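Local coordinates for L-lysine 6-monooxygenase (Pseudomonas syringae pv. tomato, PDB 5CQF), which probably hydroxylates the side-chain amine of L-lysine, using FAD and NADPH, as a step in siderophore biosynthesis, at residues A[130-139]-A[150-159]; A[160-168]-A[390-398]. All coordinates share one frame; numbering follows the deposited sequence.

Contact 1 of 2, residues A[130-139]-A[150-159]; sequences RFDTPVTEID and VRVRTPQGSF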
ATOM      1  N   ARG A 130      13.754 -41.514   1.493  1.00 55.07           N
ATOM      2  CA  ARG A 130      14.027 -42.109   2.787  1.00 59.56           C
ATOM      3  C   ARG A 130      14.414 -41.030   3.781  1.00 59.13           C
ATOM      4  O   ARG A 130      15.493 -40.443   3.674  1.00 57.37           O
ATOM      5  CB  ARG A 130      15.132 -43.147   2.651  1.00 62.92           C
ATOM      6  CG  ARG A 130      14.705 -44.349   1.814  1.00 68.37           C
ATOM      7  CD  ARG A 130      15.905 -45.007   1.149  1.00 73.02           C
ATOM      8  NE  ARG A 130      15.592 -46.276   0.491  1.00 77.65           N
ATOM      9  CZ  ARG A 130      15.612 -47.471   1.081  1.00 81.91           C
ATOM     10  NH1 ARG A 130      15.314 -48.560   0.374  1.00 83.85           N
ATOM     11  NH2 ARG A 130      15.925 -47.593   2.369  1.00 81.26           N
ATOM     12  N   PHE A 131      13.521 -40.757   4.734  1.00 61.93           N
ATOM     13  CA  PHE A 131      13.793 -39.802   5.822  1.00 65.71           C
ATOM     14  C   PHE A 131      14.589 -40.441   6.992  1.00 71.90           C
ATOM     15  O   PHE A 131      14.824 -41.654   7.008  1.00 70.99           O
ATOM     16  CB  PHE A 131      12.491 -39.205   6.348  1.00 65.22           C
ATOM     17  CG  PHE A 131      11.714 -38.418   5.324  1.00 64.55           C
ATOM     18  CD1 PHE A 131      11.881 -37.041   5.208  1.00 62.69           C
ATOM     19  CD2 PHE A 131      10.790 -39.044   4.492  1.00 63.20           C
ATOM     20  CE1 PHE A 131      11.149 -36.306   4.281  1.00 60.02           C
ATOM     21  CE2 PHE A 131      10.071 -38.310   3.555  1.00 61.48           C
ATOM     22  CZ  PHE A 131      10.242 -36.941   3.457  1.00 58.42           C
ATOM     23  N   ASP A 132      15.019 -39.615   7.953  1.00 76.68           N
ATOM     24  CA  ASP A 132      15.844 -40.072   9.094  1.00 79.30           C
ATOM     25  C   ASP A 132      17.026 -40.909   8.639  1.00 78.89           C
ATOM     26  O   ASP A 132      17.434 -41.858   9.308  1.00 85.39           O
ATOM     27  CB  ASP A 132      14.994 -40.861  10.083  1.00 82.51           C
ATOM     28  CG  ASP A 132      13.854 -40.044  10.622  1.00 83.92           C
ATOM     29  OD1 ASP A 132      14.120 -38.920  11.107  1.00 85.13           O
ATOM     30  OD2 ASP A 132      12.700 -40.511  10.533  1.00 83.37           O
ATOM     31  N   THR A 133      17.588 -40.512   7.506  1.00 74.95           N
ATOM     32  CA  THR A 133      18.566 -41.298   6.792  1.00 73.11           C
ATOM     33  C   THR A 133      19.721 -40.370   6.379  1.00 72.84           C
ATOM     34  O   THR A 133      19.803 -39.949   5.221  1.00 70.45           O
ATOM     35  CB  THR A 133      17.895 -41.961   5.574  1.00 71.45           C
ATOM     36  OG1 THR A 133      16.717 -42.653   6.006  1.00 72.12           O
ATOM     37  CG2 THR A 133      18.821 -42.935   4.886  1.00 70.66           C
ATOM     38  N   PRO A 134      20.606 -40.030   7.343  1.00 73.64           N
ATOM     39  CA  PRO A 134      21.737 -39.126   7.065  1.00 70.11           C
ATOM     40  C   PRO A 134      22.831 -39.770   6.220  1.00 67.17           C
ATOM     41  O   PRO A 134      23.046 -40.970   6.313  1.00 70.81           O
ATOM     42  CB  PRO A 134      22.271 -38.788   8.464  1.00 71.86           C
ATOM     43  CG  PRO A 134      21.832 -39.933   9.323  1.00 75.42           C
ATOM     44  CD  PRO A 134      20.499 -40.348   8.784  1.00 74.87           C
ATOM     45  N   VAL A 135      23.508 -38.989   5.390  1.00 62.09           N
ATOM     46  CA  VAL A 135      24.655 -39.511   4.689  1.00 63.03           C
ATOM     47  C   VAL A 135      25.835 -39.188   5.586  1.00 68.05           C
ATOM     48  O   VAL A 135      26.000 -38.048   6.005  1.00 72.03           O
ATOM     49  CB  VAL A 135      24.816 -38.910   3.297  1.00 57.84           C
ATOM     50  CG1 VAL A 135      25.995 -39.544   2.575  1.00 57.80           C
ATOM     51  CG2 VAL A 135      23.552 -39.140   2.516  1.00 58.06           C
ATOM     52  N   THR A 136      26.592 -40.215   5.937  1.00 71.03           N
ATOM     53  CA  THR A 136      27.740 -40.063   6.799  1.00 75.07           C
ATOM     54  C   THR A 136      28.999 -39.963   5.951  1.00 75.91           C
ATOM     55  O   THR A 136      29.911 -39.192   6.277  1.00 75.25           O
ATOM     56  CB  THR A 136      27.858 -41.251   7.763  1.00 79.04           C
ATOM     57  OG1 THR A 136      27.960 -42.472   7.015  1.00 80.21           O
ATOM     58  CG2 THR A 136      26.641 -41.313   8.669  1.00 81.57           C
ATOM     59  N   GLU A 137      29.046 -40.732   4.862  1.00 73.83           N
ATOM     60  CA  GLU A 137      30.181 -40.682   3.933  1.00 76.50           C
ATOM     61  C   GLU A 137      29.770 -41.068   2.506  1.00 70.12           C
ATOM     62  O   GLU A 137      28.753 -41.729   2.306  1.00 71.43           O
ATOM     63  CB  GLU A 137      31.322 -41.589   4.440  1.00 81.63           C
ATOM     64  CG  GLU A 137      30.819 -42.803   5.216  1.00 87.49           C
ATOM     65  CD  GLU A 137      31.912 -43.750   5.660  1.00 92.03           C
ATOM     66  OE1 GLU A 137      31.706 -44.980   5.538  1.00 92.22           O
ATOM     67  OE2 GLU A 137      32.963 -43.265   6.135  1.00 94.03           O
ATOM     68  N   ILE A 138      30.556 -40.620   1.530  1.00 64.45           N
ATOM     69  CA  ILE A 138      30.422 -41.047   0.135  1.00 62.07           C
ATOM     70  C   ILE A 138      31.768 -41.614  -0.359  1.00 62.44           C
ATOM     71  O   ILE A 138      32.734 -40.859  -0.526  1.00 60.10           O
ATOM     72  CB  ILE A 138      29.998 -39.881  -0.790  1.00 56.29           C
ATOM     73  CG1 ILE A 138      28.695 -39.236  -0.301  1.00 55.87           C
ATOM     74  CG2 ILE A 138      29.837 -40.364  -2.229  1.00 56.00           C
ATOM     75  CD1 ILE A 138      28.128 -38.164  -1.216  1.00 52.96           C
ATOM     76  N   ASP A 139      31.817 -42.926  -0.622  1.00 63.58           N
ATOM     77  CA  ASP A 139      33.078 -43.619  -1.004  1.00 66.21           C
ATOM     78  C   ASP A 139      33.216 -43.818  -2.517  1.00 65.52           C
ATOM     79  O   ASP A 139      32.254 -44.156  -3.198  1.00 66.71           O
ATOM     80  CB  ASP A 139      33.188 -44.981  -0.300  1.00 66.15           C
ATOM     81  CG  ASP A 139      33.396 -44.850   1.205  1.00 69.06           C
ATOM     82  OD1 ASP A 139      34.261 -44.045   1.628  1.00 69.87           O
ATOM     83  OD2 ASP A 139      32.707 -45.558   1.972  1.00 69.42           O
ATOM     84  N   VAL A 150      29.948 -44.227  -7.220  1.00 67.40           N
ATOM     85  CA  VAL A 150      30.157 -43.812  -5.830  1.00 64.01           C
ATOM     86  C   VAL A 150      29.214 -44.578  -4.961  1.00 61.85           C
ATOM     87  O   VAL A 150      28.164 -45.002  -5.410  1.00 64.91           O
ATOM     88  CB  VAL A 150      29.942 -42.292  -5.578  1.00 63.55           C
ATOM     89  CG1 VAL A 150      31.009 -41.475  -6.284  1.00 62.48           C
ATOM     90  CG2 VAL A 150      28.554 -41.823  -5.990  1.00 62.58           C
ATOM     91  N   ARG A 151      29.586 -44.751  -3.710  1.00 61.29           N
ATOM     92  CA  ARG A 151      28.763 -45.504  -2.796  1.00 65.54           C
ATOM     93  C   ARG A 151      28.401 -44.554  -1.715  1.00 62.04           C
ATOM     94  O   ARG A 151      29.246 -44.139  -0.938  1.00 60.71           O
ATOM     95  CB  ARG A 151      29.519 -46.701  -2.204  1.00 71.10           C
ATOM     96  CG  ARG A 151      29.757 -47.840  -3.183  1.00 78.20           C
ATOM     97  CD  ARG A 151      30.818 -48.822  -2.679  1.00 83.65           C
ATOM     98  NE  ARG A 151      30.818 -50.090  -3.426  1.00 85.99           N
ATOM     99  CZ  ARG A 151      31.884 -50.645  -4.022  1.00 86.22           C
ATOM    100  NH1 ARG A 151      31.736 -51.802  -4.669  1.00 85.34           N
ATOM    101  NH2 ARG A 151      33.093 -50.070  -3.981  1.00 81.73           N
ATOM    102  N   VAL A 152      27.130 -44.211  -1.661  1.00 62.97           N
ATOM    103  CA  VAL A 152      26.630 -43.301  -0.643  1.00 61.38           C
ATOM    104  C   VAL A 152      26.336 -44.165   0.558  1.00 63.39           C
ATOM    105  O   VAL A 152      25.602 -45.155   0.454  1.00 63.15           O
ATOM    106  CB  VAL A 152      25.345 -42.577  -1.097  1.00 59.39           C
ATOM    107  CG1 VAL A 152      24.883 -41.593  -0.029  1.00 60.14           C
ATOM    108  CG2 VAL A 152      25.574 -41.873  -2.426  1.00 58.11           C
ATOM    109  N   ARG A 153      26.915 -43.800   1.691  1.00 65.08           N
ATOM    110  CA  ARG A 153      26.829 -44.630   2.877  1.00 70.83           C
ATOM    111  C   ARG A 153      25.935 -43.968   3.908  1.00 67.74           C
ATOM    112  O   ARG A 153      26.075 -42.780   4.186  1.00 68.99           O
ATOM    113  CB  ARG A 153      28.242 -44.925   3.436  1.00 74.82           C
ATOM    114  CG  ARG A 153      28.815 -46.297   3.048  1.00 79.77           C
ATOM    115  CD  ARG A 153      29.281 -46.385   1.589  1.00 81.18           C
ATOM    116  NE  ARG A 153      29.436 -47.773   1.097  1.00 83.57           N
ATOM    117  CZ  ARG A 153      30.585 -48.453   0.987  1.00 81.88           C
ATOM    118  NH1 ARG A 153      30.567 -49.699   0.517  1.00 80.94           N
ATOM    119  NH2 ARG A 153      31.755 -47.912   1.318  1.00 79.52           N
ATOM    120  N   THR A 154      24.999 -44.741   4.449  1.00 69.64           N
ATOM    121  CA  THR A 154      24.099 -44.268   5.495  1.00 71.78           C
ATOM    122  C   THR A 154      24.004 -45.276   6.656  1.00 78.03           C
ATOM    123  O   THR A 154      24.434 -46.440   6.521  1.00 72.12           O
ATOM    124  CB  THR A 154      22.693 -44.037   4.925  1.00 72.48           C
ATOM    125  OG1 THR A 154      22.080 -45.297   4.610  1.00 74.85           O
ATOM    126  CG2 THR A 154      22.759 -43.182   3.669  1.00 71.01           C
ATOM    127  N   PRO A 155      23.431 -44.838   7.802  1.00 82.22           N
ATOM    128  CA  PRO A 155      23.189 -45.776   8.907  1.00 87.03           C
ATOM    129  C   PRO A 155      22.259 -46.944   8.548  1.00 90.74           C
ATOM    130  O   PRO A 155      22.328 -47.988   9.188  1.00 98.63           O
ATOM    131  CB  PRO A 155      22.555 -44.891   9.995  1.00 85.18           C
ATOM    132  CG  PRO A 155      23.051 -43.520   9.701  1.00 82.38           C
ATOM    133  CD  PRO A 155      23.141 -43.448   8.201  1.00 79.75           C
ATOM    134  N   GLN A 156      21.418 -46.780   7.531  1.00 92.80           N
ATOM    135  CA  GLN A 156      20.460 -47.815   7.132  1.00 94.47           C
ATOM    136  C   GLN A 156      20.884 -48.508   5.842  1.00 88.05           C
ATOM    137  O   GLN A 156      20.044 -49.042   5.131  1.00 88.47           O
ATOM    138  CB  GLN A 156      19.049 -47.201   6.957  1.00100.15           C
ATOM    139  CG  GLN A 156      18.173 -47.184   8.209  1.00106.92           C
ATOM    140  CD  GLN A 156      18.605 -46.158   9.260  1.00113.30           C
ATOM    141  OE1 GLN A 156      19.084 -45.058   8.939  1.00116.05           O
ATOM    142  NE2 GLN A 156      18.421 -46.513  10.529  1.00114.34           N
ATOM    143  N   GLY A 157      22.175 -48.487   5.527  1.00 85.30           N
ATOM    144  CA  GLY A 157      22.691 -49.188   4.348  1.00 84.43           C
ATOM    145  C   GLY A 157      23.495 -48.314   3.405  1.00 80.62           C
ATOM    146  O   GLY A 157      23.964 -47.244   3.789  1.00 83.62           O
ATOM    147  N   SER A 158      23.654 -48.778   2.168  1.00 77.75           N
ATOM    148  CA  SER A 158      24.481 -48.086   1.180  1.00 78.13           C
ATOM    149  C   SER A 158      23.821 -48.090  -0.195  1.00 76.06           C
ATOM    150  O   SER A 158      23.017 -48.982  -0.495  1.00 77.09           O
ATOM    151  CB  SER A 158      25.871 -48.734   1.086  1.00 78.38           C
ATOM    152  OG  SER A 158      25.890 -49.774   0.118  1.00 79.97           O
ATOM    153  N   PHE A 159      24.176 -47.098  -1.022  1.00 72.28           N
ATOM    154  CA  PHE A 159      23.562 -46.904  -2.345  1.00 68.95           C
ATOM    155  C   PHE A 159      24.585 -46.506  -3.386  1.00 67.70           C
ATOM    156  O   PHE A 159      25.488 -45.713  -3.116  1.00 69.07           O
ATOM    157  CB  PHE A 159      22.476 -45.839  -2.294  1.00 66.25           C
ATOM    158  CG  PHE A 159      21.510 -46.019  -1.172  1.00 66.92           C
ATOM    159  CD1 PHE A 159      21.780 -45.495   0.076  1.00 65.80           C
ATOM    160  CD2 PHE A 159      20.324 -46.713  -1.364  1.00 70.69           C
ATOM    161  CE1 PHE A 159      20.892 -45.660   1.122  1.00 68.90           C
ATOM    162  CE2 PHE A 159      19.427 -46.881  -0.321  1.00 71.86           C
ATOM    163  CZ  PHE A 159      19.709 -46.353   0.926  1.00 70.22           C
TER

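Contact 2 of 2, residues A[160-168]-A[390-398]; sequences ATRNLVLSS and CDVNIWVNG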
ATOM      1  N   ALA A 160      24.417 -47.044  -4.588  1.00 68.49           N
ATOM      2  CA  ALA A 160      25.400 -46.889  -5.654  1.00 68.78           C
ATOM      3  C   ALA A 160      24.801 -46.163  -6.848  1.00 65.74           C
ATOM      4  O   ALA A 160      23.649 -46.419  -7.221  1.00 67.31           O
ATOM      5  CB  ALA A 160      25.926 -48.253  -6.076  1.00 70.89           C
ATOM      6  N   THR A 161      25.581 -45.266  -7.449  1.00 61.00           N
ATOM      7  CA  THR A 161      25.089 -44.473  -8.569  1.00 60.15           C
ATOM      8  C   THR A 161      26.230 -43.826  -9.327  1.00 60.29           C
ATOM      9  O   THR A 161      27.278 -43.571  -8.756  1.00 58.95           O
ATOM     10  CB  THR A 161      24.135 -43.363  -8.069  1.00 58.17           C
ATOM     11  OG1 THR A 161      23.464 -42.767  -9.178  1.00 57.07           O
ATOM     12  CG2 THR A 161      24.914 -42.286  -7.324  1.00 56.49           C
ATOM     13  N   ARG A 162      26.015 -43.552 -10.609  1.00 63.31           N
ATOM     14  CA  ARG A 162      26.908 -42.682 -11.390  1.00 65.50           C
ATOM     15  C   ARG A 162      26.482 -41.200 -11.323  1.00 63.08           C
ATOM     16  O   ARG A 162      27.206 -40.318 -11.804  1.00 61.25           O
ATOM     17  CB  ARG A 162      26.917 -43.109 -12.871  1.00 72.86           C
ATOM     18  CG  ARG A 162      27.504 -44.479 -13.182  1.00 79.25           C
ATOM     19  CD  ARG A 162      27.528 -44.743 -14.692  1.00 86.70           C
ATOM     20  NE  ARG A 162      27.819 -46.151 -15.032  1.00 95.79           N
ATOM     21  CZ  ARG A 162      29.033 -46.675 -15.270  1.00 96.28           C
ATOM     22  NH1 ARG A 162      30.146 -45.939 -15.228  1.00 96.30           N
ATOM     23  NH2 ARG A 162      29.138 -47.967 -15.558  1.00100.86           N
ATOM     24  N   ASN A 163      25.297 -40.913 -10.777  1.00 60.21           N
ATOM     25  CA  ASN A 163      24.741 -39.565 -10.872  1.00 55.94           C
ATOM     26  C   ASN A 163      24.304 -39.050  -9.527  1.00 53.61           C
ATOM     27  O   ASN A 163      23.401 -39.605  -8.921  1.00 53.23           O
ATOM     28  CB  ASN A 163      23.600 -39.559 -11.869  1.00 55.78           C
ATOM     29  CG  ASN A 163      24.077 -39.926 -13.266  1.00 57.78           C
ATOM     30  OD1 ASN A 163      24.922 -39.222 -13.840  1.00 59.96           O
ATOM     31  ND2 ASN A 163      23.589 -41.043 -13.797  1.00 54.86           N
ATOM     32  N   LEU A 164      24.972 -38.001  -9.051  1.00 50.93           N
ATOM     33  CA  LEU A 164      24.772 -37.537  -7.687  1.00 50.31           C
ATOM     34  C   LEU A 164      24.340 -36.070  -7.655  1.00 49.26           C
ATOM     35  O   LEU A 164      24.946 -35.235  -8.322  1.00 50.37           O
ATOM     36  CB  LEU A 164      26.070 -37.695  -6.898  1.00 49.34           C
ATOM     37  CG  LEU A 164      25.981 -37.345  -5.403  1.00 48.61           C
ATOM     38  CD1 LEU A 164      25.157 -38.379  -4.654  1.00 49.77           C
ATOM     39  CD2 LEU A 164      27.353 -37.204  -4.768  1.00 47.43           C
ATOM     40  N   VAL A 165      23.299 -35.763  -6.879  1.00 48.00           N
ATOM     41  CA  VAL A 165      22.843 -34.381  -6.685  1.00 44.06           C
ATOM     42  C   VAL A 165      22.937 -34.037  -5.210  1.00 43.63           C
ATOM     43  O   VAL A 165      22.440 -34.775  -4.369  1.00 42.04           O
ATOM     44  CB  VAL A 165      21.395 -34.192  -7.179  1.00 44.97           C
ATOM     45  CG1 VAL A 165      20.957 -32.736  -7.021  1.00 43.36           C
ATOM     46  CG2 VAL A 165      21.269 -34.630  -8.635  1.00 44.72           C
ATOM     47  N   LEU A 166      23.604 -32.933  -4.884  1.00 46.31           N
ATOM     48  CA  LEU A 166      23.701 -32.511  -3.491  1.00 49.59           C
ATOM     49  C   LEU A 166      22.780 -31.364  -3.314  1.00 50.31           C
ATOM     50  O   LEU A 166      22.994 -30.355  -3.927  1.00 46.46           O
ATOM     51  CB  LEU A 166      25.102 -32.051  -3.126  1.00 51.66           C
ATOM     52  CG  LEU A 166      26.041 -33.114  -2.569  1.00 50.73           C
ATOM     53  CD1 LEU A 166      26.368 -34.114  -3.644  1.00 51.18           C
ATOM     54  CD2 LEU A 166      27.296 -32.420  -2.064  1.00 50.86           C
ATOM     55  N   SER A 167      21.763 -31.556  -2.477  1.00 59.14           N
ATOM     56  CA  SER A 167      20.657 -30.612  -2.255  1.00 64.26           C
ATOM     57  C   SER A 167      20.494 -30.457  -0.762  1.00 69.60           C
ATOM     58  O   SER A 167      19.371 -30.362  -0.265  1.00 71.08           O
ATOM     59  CB  SER A 167      19.319 -31.166  -2.821  1.00 65.23           C
ATOM     60  OG  SER A 167      19.240 -31.147  -4.244  1.00 63.77           O
ATOM     61  N   SER A 168      21.612 -30.501  -0.043  1.00 77.89           N
ATOM     62  CA  SER A 168      21.617 -30.470   1.430  1.00 77.41           C
ATOM     63  C   SER A 168      22.079 -29.091   1.936  1.00 83.18           C
ATOM     64  O   SER A 168      21.675 -28.670   3.022  1.00 84.44           O
ATOM     65  CB  SER A 168      22.483 -31.612   1.998  1.00 71.70           C
ATOM     66  OG  SER A 168      23.498 -32.012   1.086  1.00 58.99           O
ATOM     67  N   CYS A 390      34.899 -41.717 -15.428  1.00105.82           N
ATOM     68  CA  CYS A 390      34.194 -42.357 -16.552  1.00111.07           C
ATOM     69  C   CYS A 390      32.707 -42.380 -16.233  1.00112.21           C
ATOM     70  O   CYS A 390      32.268 -43.172 -15.392  1.00115.17           O
ATOM     71  CB  CYS A 390      34.675 -43.809 -16.771  1.00111.42           C
ATOM     72  SG  CYS A 390      36.064 -44.114 -17.903  1.00107.10           S
ATOM     73  N   ASP A 391      31.944 -41.509 -16.893  1.00111.65           N
ATOM     74  CA  ASP A 391      30.472 -41.474 -16.781  1.00108.64           C
ATOM     75  C   ASP A 391      29.904 -40.980 -15.434  1.00 97.61           C
ATOM     76  O   ASP A 391      28.691 -41.066 -15.241  1.00103.10           O
ATOM     77  CB  ASP A 391      29.849 -42.860 -17.090  1.00113.99           C
ATOM     78  CG  ASP A 391      29.908 -43.227 -18.557  1.00117.66           C
ATOM     79  OD1 ASP A 391      29.423 -42.427 -19.384  1.00119.36           O
ATOM     80  OD2 ASP A 391      30.408 -44.330 -18.879  1.00117.35           O
ATOM     81  N   VAL A 392      30.736 -40.473 -14.515  1.00 86.52           N
ATOM     82  CA  VAL A 392      30.235 -40.045 -13.189  1.00 78.47           C
ATOM     83  C   VAL A 392      29.974 -38.534 -13.121  1.00 71.23           C
ATOM     84  O   VAL A 392      30.864 -37.711 -13.360  1.00 65.63           O
ATOM     85  CB  VAL A 392      31.143 -40.480 -12.017  1.00 75.87           C
ATOM     86  CG1 VAL A 392      30.574 -40.023 -10.677  1.00 70.98           C
ATOM     87  CG2 VAL A 392      31.291 -41.984 -12.013  1.00 78.43           C
ATOM     88  N   ASN A 393      28.735 -38.193 -12.776  1.00 64.62           N
ATOM     89  CA  ASN A 393      28.310 -36.815 -12.716  1.00 59.64           C
ATOM     90  C   ASN A 393      27.795 -36.435 -11.361  1.00 52.56           C
ATOM     91  O   ASN A 393      27.126 -37.212 -10.669  1.00 47.07           O
ATOM     92  CB  ASN A 393      27.240 -36.564 -13.753  1.00 64.18           C
ATOM     93  CG  ASN A 393      27.670 -37.009 -15.127  1.00 67.75           C
ATOM     94  OD1 ASN A 393      28.410 -36.304 -15.803  1.00 71.22           O
ATOM     95  ND2 ASN A 393      27.219 -38.191 -15.542  1.00 68.32           N
ATOM     96  N   ILE A 394      28.128 -35.207 -10.993  1.00 51.31           N
ATOM     97  CA  ILE A 394      27.704 -34.642  -9.732  1.00 49.19           C
ATOM     98  C   ILE A 394      27.210 -33.230  -9.984  1.00 47.14           C
ATOM     99  O   ILE A 394      27.776 -32.506 -10.812  1.00 44.60           O
ATOM    100  CB  ILE A 394      28.850 -34.631  -8.704  1.00 50.87           C
ATOM    101  CG1 ILE A 394      29.467 -36.040  -8.541  1.00 51.97           C
ATOM    102  CG2 ILE A 394      28.352 -34.129  -7.355  1.00 50.46           C
ATOM    103  CD1 ILE A 394      30.849 -36.034  -7.946  1.00 51.96           C
ATOM    104  N   TRP A 395      26.145 -32.870  -9.265  1.00 46.73           N
ATOM    105  CA  TRP A 395      25.523 -31.550  -9.336  1.00 45.68           C
ATOM    106  C   TRP A 395      25.419 -31.025  -7.931  1.00 45.83           C
ATOM    107  O   TRP A 395      25.121 -31.807  -7.016  1.00 49.70           O
ATOM    108  CB  TRP A 395      24.122 -31.650  -9.893  1.00 44.87           C
ATOM    109  CG  TRP A 395      24.048 -31.950 -11.364  1.00 47.14           C
ATOM    110  CD1 TRP A 395      23.960 -31.043 -12.381  1.00 47.99           C
ATOM    111  CD2 TRP A 395      24.025 -33.242 -11.983  1.00 44.56           C
ATOM    112  NE1 TRP A 395      23.902 -31.690 -13.585  1.00 46.87           N
ATOM    113  CE2 TRP A 395      23.940 -33.038 -13.369  1.00 45.21           C
ATOM    114  CE3 TRP A 395      24.101 -34.539 -11.501  1.00 45.02           C
ATOM    115  CZ2 TRP A 395      23.917 -34.083 -14.277  1.00 46.66           C
ATOM    116  CZ3 TRP A 395      24.070 -35.584 -12.401  1.00 45.69           C
ATOM    117  CH2 TRP A 395      23.979 -35.349 -13.775  1.00 46.81           C
ATOM    118  N   VAL A 396      25.667 -29.730  -7.746  1.00 42.02           N
ATOM    119  CA  VAL A 396      25.343 -29.077  -6.480  1.00 42.99           C
ATOM    120  C   VAL A 396      24.152 -28.153  -6.698  1.00 42.61           C
ATOM    121  O   VAL A 396      24.261 -27.169  -7.400  1.00 42.91           O
ATOM    122  CB  VAL A 396      26.525 -28.299  -5.877  1.00 43.45           C
ATOM    123  CG1 VAL A 396      26.129 -27.659  -4.546  1.00 43.34           C
ATOM    124  CG2 VAL A 396      27.702 -29.225  -5.669  1.00 42.70           C
ATOM    125  N   ASN A 397      23.012 -28.499  -6.102  1.00 43.10           N
ATOM    126  CA  ASN A 397      21.745 -27.792  -6.347  1.00 44.47           C
ATOM    127  C   ASN A 397      21.560 -26.581  -5.436  1.00 45.38           C
ATOM    128  O   ASN A 397      20.703 -26.567  -4.543  1.00 50.28           O
ATOM    129  CB  ASN A 397      20.572 -28.764  -6.194  1.00 42.17           C
ATOM    130  CG  ASN A 397      19.297 -28.236  -6.787  1.00 42.51           C
ATOM    131  OD1 ASN A 397      19.246 -27.111  -7.271  1.00 42.21           O
ATOM    132  ND2 ASN A 397      18.245 -29.056  -6.758  1.00 43.07           N
ATOM    133  N   GLY A 398      22.353 -25.552  -5.679  1.00 45.61           N
ATOM    134  CA  GLY A 398      22.291 -24.331  -4.864  1.00 44.56           C
ATOM    135  C   GLY A 398      23.124 -23.231  -5.496  1.00 43.86           C
ATOM    136  O   GLY A 398      23.865 -23.471  -6.452  1.00 42.84           O
TER

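Contact 1 of 2, residues A[130-139]-A[150-159]
R153 reaches across the hairpin to D139 on the face it shares with E137, and its side chain can be followed atom by atom. CB sits 3.8 Å from CG of E137 and also lies against the E137 carbonyl oxygen. CG passes OE1 of E137 at 4.0 Å. Here the chain bends (chi2 74°) instead of running straight out, which carries CD to within 3.5 Å of OD2 of D139. At the tip, NH2 donates to D139 OD2 over 2.6 Å, a salt bridge that lies in the guanidinium plane but meets the oxygen on its anti side. Carboxylate and guanidinium stand nearly perpendicular, 82° apart, so a single N-H makes the grip. CD of R151, the next residue on that face, sits over the rim of one guanidinium face.

Beneath these side chains the strands are joined as antiparallel neighbours: E137 with R153 and D139 with R151 form hydrogen-bonded pairs, and I138 faces V152 in a non-hydrogen-bonded pair. Just before the strand, T136 N donates to R153 O. The other face is greasy. CG1 of V135 presses on CG1 of V152 at 3.5 Å, tight for two methyls, while CG2 of I138 touches CB of V150; I19 and L50 of the neighbouring parallel sheet lie against this layer. Farther along, the P134 and P155 rings touch through their CG atoms (3.8 Å), where a type I turn from T154 to G157 leads into the third strand. This is a three-stranded antiparallel meander packed on a Rossmann-type parallel sheet, as in the FAD-binding domains of related flavoprotein monooxygenases.

Contact 2 of 2, residues A[160-168]-A[390-398]
N393 and N163 sit next to each other on neighbouring parallel strands, and ND2 of N393 donates to OD1 of N163 over 3.0 Å. The two amides point the same way and are almost coplanar, 6° apart. The bond is fairly straight (158° at the hydrogen): the N163 oxygen lies near the N393 amide plane, and the donor comes nearly along its C=O direction. Each amide is also held at its other end: OD1 of N393 accepts from R383, and ND2 of N163 donates to the D15 carbonyl.

A continuous backbone ladder of five N-H...O bonds joins the strands, from N393 N on R162 O, through L164 and W395, to L166 N on W395 O and N397 N on L166 O. At its start R162 extends past D391, but NH1 and OD2 are 4.0 Å apart and no N-H aims at the acid: a long, charge-only pairing with a poorly ordered D391, and so a tentative one. NH1 also bonds weakly to Q148 OE1.

The indole of W395 turns its edge to L164 O, with CE3 3.4 Å away, and CE3 also meets CG2 of V165 at 4.0 Å. Helix 412-428 covers this side through A425 and L426. On the opposite face L164 and I394 run side by side, CB to CG1 at 4.1 Å, and CD1 of L166 reaches CG2 of I394. Within this mostly apolar packing, a buried N163 amide pairs with a partly exposed N393; R383 and the D15 carbonyl fix which end of each is oxygen, so N393 must donate and N163 accept.

Contact 1 closes before contact 2 opens along the chain, and they lie about 14 Å apart (centre to centre), on the same side of the chain's centre. Strand 157-161 serves both: it ends contact 1 as the third strand of the antiparallel sheet, where a probable backbone hydrogen bond from V150 to T161 links the contacts, then leads directly into 163-166 of the parallel sheet formed with 129-130, 47-50, 16-19 and 393-396. I138 and V152 pack on L164, bringing the antiparallel sheet against that parallel one. Strand 393-396, more than 220 residues later, returns the C-terminal part of the chain as its outermost strand. Together the contacts close a Rossmann-type domain that probably holds the FAD.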